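PDB 6HUN: ribulose bisphosphate carboxylase, which probably adds carbon dioxide and water to ribulose 1,5-bisphosphate, yielding two molecules of 3-phosphoglycerate, in an archaeal pathway of AMP breakdown. Local coordinates for residues 189-197 against 226-234. Numbering follows the deposited sequence.
Sequences RVAYEILIG and AIDRAEKET
Tyr192 fits as a knob among Ala226, Arg229, Ala230 and Glu233, its ring sandwiched between charge and hydrocarbon. The Arg229 guanidinium lies nearly flat on one face, planes 21° apart, with NH2 over the ring centre and 3.6 Å from Tyr192 CZ, a cation-pi stack; Ile196 CB backs the opposite face nearer the rim. With CG anti to the backbone N (chi1 176°), the ring reaches across to the neighbouring helix, and its OH donates to Glu233 OE1 at 2.9 Å, from above the carboxylate plane. Arg229 NH1 also forms a longer salt bridge to Glu233 OE1 (3.5 Å), closing a triangle of phenol, guanidinium and carboxylate. On the Tyr192 side Ile196 CD1 rests against Ala230 CA and Glu233 CB. Farther inward, Leu195 CB meets Ala230 CB at 3.6 Å and Leu195 CD1 presses tightly on Ile227 CG1 at 3.4 Å. The axes of 189-196 and 226-234, on successive outer helices of the TIM barrel, approach to 8.9 Å, crossing at -24°, consistent with small Ala226 and Ala230 lying nearest Tyr192 and Ile196. A leucine replacing Tyr192 would probably cost Glu233 its phenol donor and leave Arg229 less firmly held, by the long salt bridge alone. Gripped by both partners, the Glu233 carboxylate probably stays ionised and helps fix the tyrosine's rotation.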
loop_
_atom_site.group_PDB
_atom_site.type_symbol
_atom_site.label_atom_id
_atom_site.label_comp_id
_atom_site.label_asym_id
_atom_site.label_seq_id
_atom_site.Cartn_x
_atom_site.Cartn_y
_atom_site.Cartn_z
ATOM N N ARG A 189 -6.863 31.310 11.383
ATOM C CA ARG A 189 -6.195 32.586 11.105
ATOM C C ARG A 189 -5.010 32.394 10.156
ATOM O O ARG A 189 -4.793 33.225 9.270
ATOM C CB ARG A 189 -5.757 33.281 12.404
ATOM C CG ARG A 189 -6.855 33.420 13.471
ATOM C CD ARG A 189 -6.434 34.310 14.668
ATOM N NE ARG A 189 -5.364 33.688 15.448
ATOM C CZ ARG A 189 -5.491 33.214 16.686
ATOM N NH1 ARG A 189 -6.655 33.279 17.306
ATOM N NH2 ARG A 189 -4.459 32.632 17.292
ATOM N N VAL A 190 -4.247 31.294 10.298
ATOM C CA VAL A 190 -3.118 31.050 9.394
ATOM C C VAL A 190 -3.593 30.951 7.950
ATOM O O VAL A 190 -2.946 31.476 7.028
ATOM C CB VAL A 190 -2.337 29.782 9.811
ATOM C CG1 VAL A 190 -1.180 29.509 8.846
ATOM C CG2 VAL A 190 -1.792 29.922 11.226
ATOM N N ALA A 191 -4.710 30.243 7.724
ATOM C CA ALA A 191 -5.233 30.085 6.371
ATOM C C ALA A 191 -5.649 31.419 5.779
ATOM O O ALA A 191 -5.466 31.658 4.582
ATOM C CB ALA A 191 -6.428 29.155 6.372
ATOM N N TYR A 192 -6.312 32.250 6.580
ATOM C CA TYR A 192 -6.723 33.560 6.099
ATOM C C TYR A 192 -5.566 34.323 5.461
ATOM O O TYR A 192 -5.679 34.825 4.337
ATOM C CB TYR A 192 -7.300 34.365 7.251
ATOM C CG TYR A 192 -7.664 35.778 6.830
ATOM C CD1 TYR A 192 -8.683 36.003 5.914
ATOM C CD2 TYR A 192 -6.999 36.865 7.352
ATOM C CE1 TYR A 192 -9.041 37.295 5.539
ATOM C CE2 TYR A 192 -7.345 38.172 6.973
ATOM C CZ TYR A 192 -8.363 38.367 6.054
ATOM O OH TYR A 192 -8.736 39.651 5.653
ATOM N N GLU A 193 -4.447 34.442 6.172
ATOM C CA GLU A 193 -3.336 35.231 5.638
ATOM C C GLU A 193 -2.831 34.661 4.317
ATOM O O GLU A 193 -2.498 35.420 3.390
ATOM C CB GLU A 193 -2.202 35.282 6.656
ATOM C CG GLU A 193 -2.698 35.367 8.073
ATOM C CD GLU A 193 -1.698 36.009 9.002
ATOM O OE1 GLU A 193 -0.872 35.270 9.580
ATOM O OE2 GLU A 193 -1.746 37.249 9.158
ATOM N N ILE A 194 -2.765 33.326 4.223
ATOM C CA ILE A 194 -2.340 32.647 2.997
ATOM C C ILE A 194 -3.254 33.037 1.831
ATOM O O ILE A 194 -2.797 33.550 0.806
ATOM C CB ILE A 194 -2.304 31.121 3.229
ATOM C CG1 ILE A 194 -1.095 30.741 4.107
ATOM C CG2 ILE A 194 -2.254 30.317 1.916
ATOM C CD1 ILE A 194 -1.239 29.422 4.857
ATOM N N LEU A 195 -4.569 32.816 1.976
ATOM C CA LEU A 195 -5.478 33.078 0.858
ATOM C C LEU A 195 -5.560 34.560 0.521
ATOM O O LEU A 195 -5.545 34.933 -0.663
ATOM C CB LEU A 195 -6.861 32.559 1.178
ATOM C CG LEU A 195 -6.905 31.066 1.565
ATOM C CD1 LEU A 195 -8.338 30.724 1.789
ATOM C CD2 LEU A 195 -6.327 30.218 0.466
ATOM N N ILE A 196 -5.682 35.410 1.547
ATOM C CA ILE A 196 -5.872 36.851 1.344
ATOM C C ILE A 196 -4.803 37.467 0.440
ATOM O O ILE A 196 -5.074 38.437 -0.278
ATOM C CB ILE A 196 -5.940 37.576 2.708
ATOM C CG1 ILE A 196 -6.766 38.843 2.589
ATOM C CG2 ILE A 196 -4.538 37.912 3.253
ATOM C CD1 ILE A 196 -8.236 38.568 2.436
ATOM N N GLY A 197 -3.593 36.930 0.442
ATOM C CA GLY A 197 -2.606 37.527 -0.428
ATOM C C GLY A 197 -2.481 36.949 -1.822
ATOM O O GLY A 197 -1.632 37.414 -2.581
ATOM N N ALA A 226 -12.538 31.274 6.953
ATOM C CA ALA A 226 -11.400 32.018 6.407
ATOM C C ALA A 226 -11.486 32.143 4.893
ATOM O O ALA A 226 -11.152 33.200 4.343
ATOM C CB ALA A 226 -10.066 31.375 6.779
ATOM N N ILE A 227 -11.935 31.087 4.211
ATOM C CA ILE A 227 -12.100 31.124 2.756
ATOM C C ILE A 227 -13.155 32.160 2.367
ATOM O O ILE A 227 -12.948 32.960 1.441
ATOM C CB ILE A 227 -12.457 29.719 2.236
ATOM C CG1 ILE A 227 -11.164 28.898 2.079
ATOM C CG2 ILE A 227 -13.209 29.720 0.928
ATOM C CD1 ILE A 227 -11.410 27.444 1.593
ATOM N N ASP A 228 -14.297 32.144 3.059
ATOM C CA ASP A 228 -15.390 33.070 2.741
ATOM C C ASP A 228 -14.952 34.534 2.879
ATOM O O ASP A 228 -15.349 35.390 2.075
ATOM C CB ASP A 228 -16.598 32.748 3.640
ATOM C CG ASP A 228 -17.780 33.710 3.426
ATOM O OD1 ASP A 228 -18.522 33.556 2.424
ATOM O OD2 ASP A 228 -17.949 34.614 4.273
ATOM N N ARG A 229 -14.167 34.854 3.905
ATOM C CA ARG A 229 -13.640 36.201 4.009
ATOM C C ARG A 229 -12.747 36.515 2.819
ATOM O O ARG A 229 -12.971 37.506 2.109
ATOM C CB ARG A 229 -12.889 36.369 5.324
ATOM C CG ARG A 229 -13.787 36.128 6.523
ATOM C CD ARG A 229 -13.681 37.269 7.531
ATOM N NE ARG A 229 -12.410 37.206 8.263
ATOM C CZ ARG A 229 -11.533 38.210 8.360
ATOM N NH1 ARG A 229 -11.764 39.369 7.752
ATOM N NH2 ARG A 229 -10.404 38.035 9.051
ATOM N N ALA A 230 -11.782 35.626 2.530
ATOM C CA ALA A 230 -10.821 35.879 1.464
ATOM C C ALA A 230 -11.480 35.994 0.097
ATOM O O ALA A 230 -11.038 36.820 -0.717
ATOM C CB ALA A 230 -9.738 34.791 1.416
ATOM N N GLU A 231 -12.533 35.216 -0.175
ATOM C CA GLU A 231 -13.214 35.351 -1.460
ATOM C C GLU A 231 -13.958 36.686 -1.542
ATOM O O GLU A 231 -14.058 37.290 -2.615
ATOM C CB GLU A 231 -14.202 34.232 -1.656
ATOM C CG GLU A 231 -13.489 32.829 -1.868
ATOM C CD GLU A 231 -14.475 31.682 -1.911
ATOM O OE1 GLU A 231 -15.443 31.698 -1.136
ATOM O OE2 GLU A 231 -14.290 30.756 -2.719
ATOM N N LYS A 232 -14.518 37.120 -0.425
ATOM C CA LYS A 232 -15.309 38.355 -0.439
ATOM C C LYS A 232 -14.435 39.591 -0.590
ATOM O O LYS A 232 -14.866 40.595 -1.185
ATOM C CB LYS A 232 -16.152 38.404 0.824
ATOM C CG LYS A 232 -17.407 37.588 0.716
ATOM C CD LYS A 232 -18.059 37.422 2.071
ATOM C CE LYS A 232 -19.339 36.574 2.003
ATOM N NZ LYS A 232 -19.840 36.197 3.346
ATOM N N GLU A 233 -13.219 39.547 -0.057
ATOM C CA GLU A 233 -12.287 40.667 -0.118
ATOM C C GLU A 233 -11.479 40.701 -1.416
ATOM O O GLU A 233 -11.231 41.777 -1.957
ATOM C CB GLU A 233 -11.361 40.607 1.098
ATOM C CG GLU A 233 -12.139 40.317 2.361
ATOM C CD GLU A 233 -11.722 41.164 3.535
ATOM O OE1 GLU A 233 -11.306 40.570 4.548
ATOM O OE2 GLU A 233 -11.819 42.421 3.441
ATOM N N THR A 234 -11.054 39.545 -1.928
ATOM C CA THR A 234 -10.252 39.467 -3.147
ATOM C C THR A 234 -11.091 39.414 -4.415
ATOM O O THR A 234 -10.594 39.805 -5.479
ATOM C CB THR A 234 -9.361 38.210 -3.143
ATOM O OG1 THR A 234 -10.225 37.065 -3.082
ATOM C CG2 THR A 234 -8.404 38.214 -1.959
#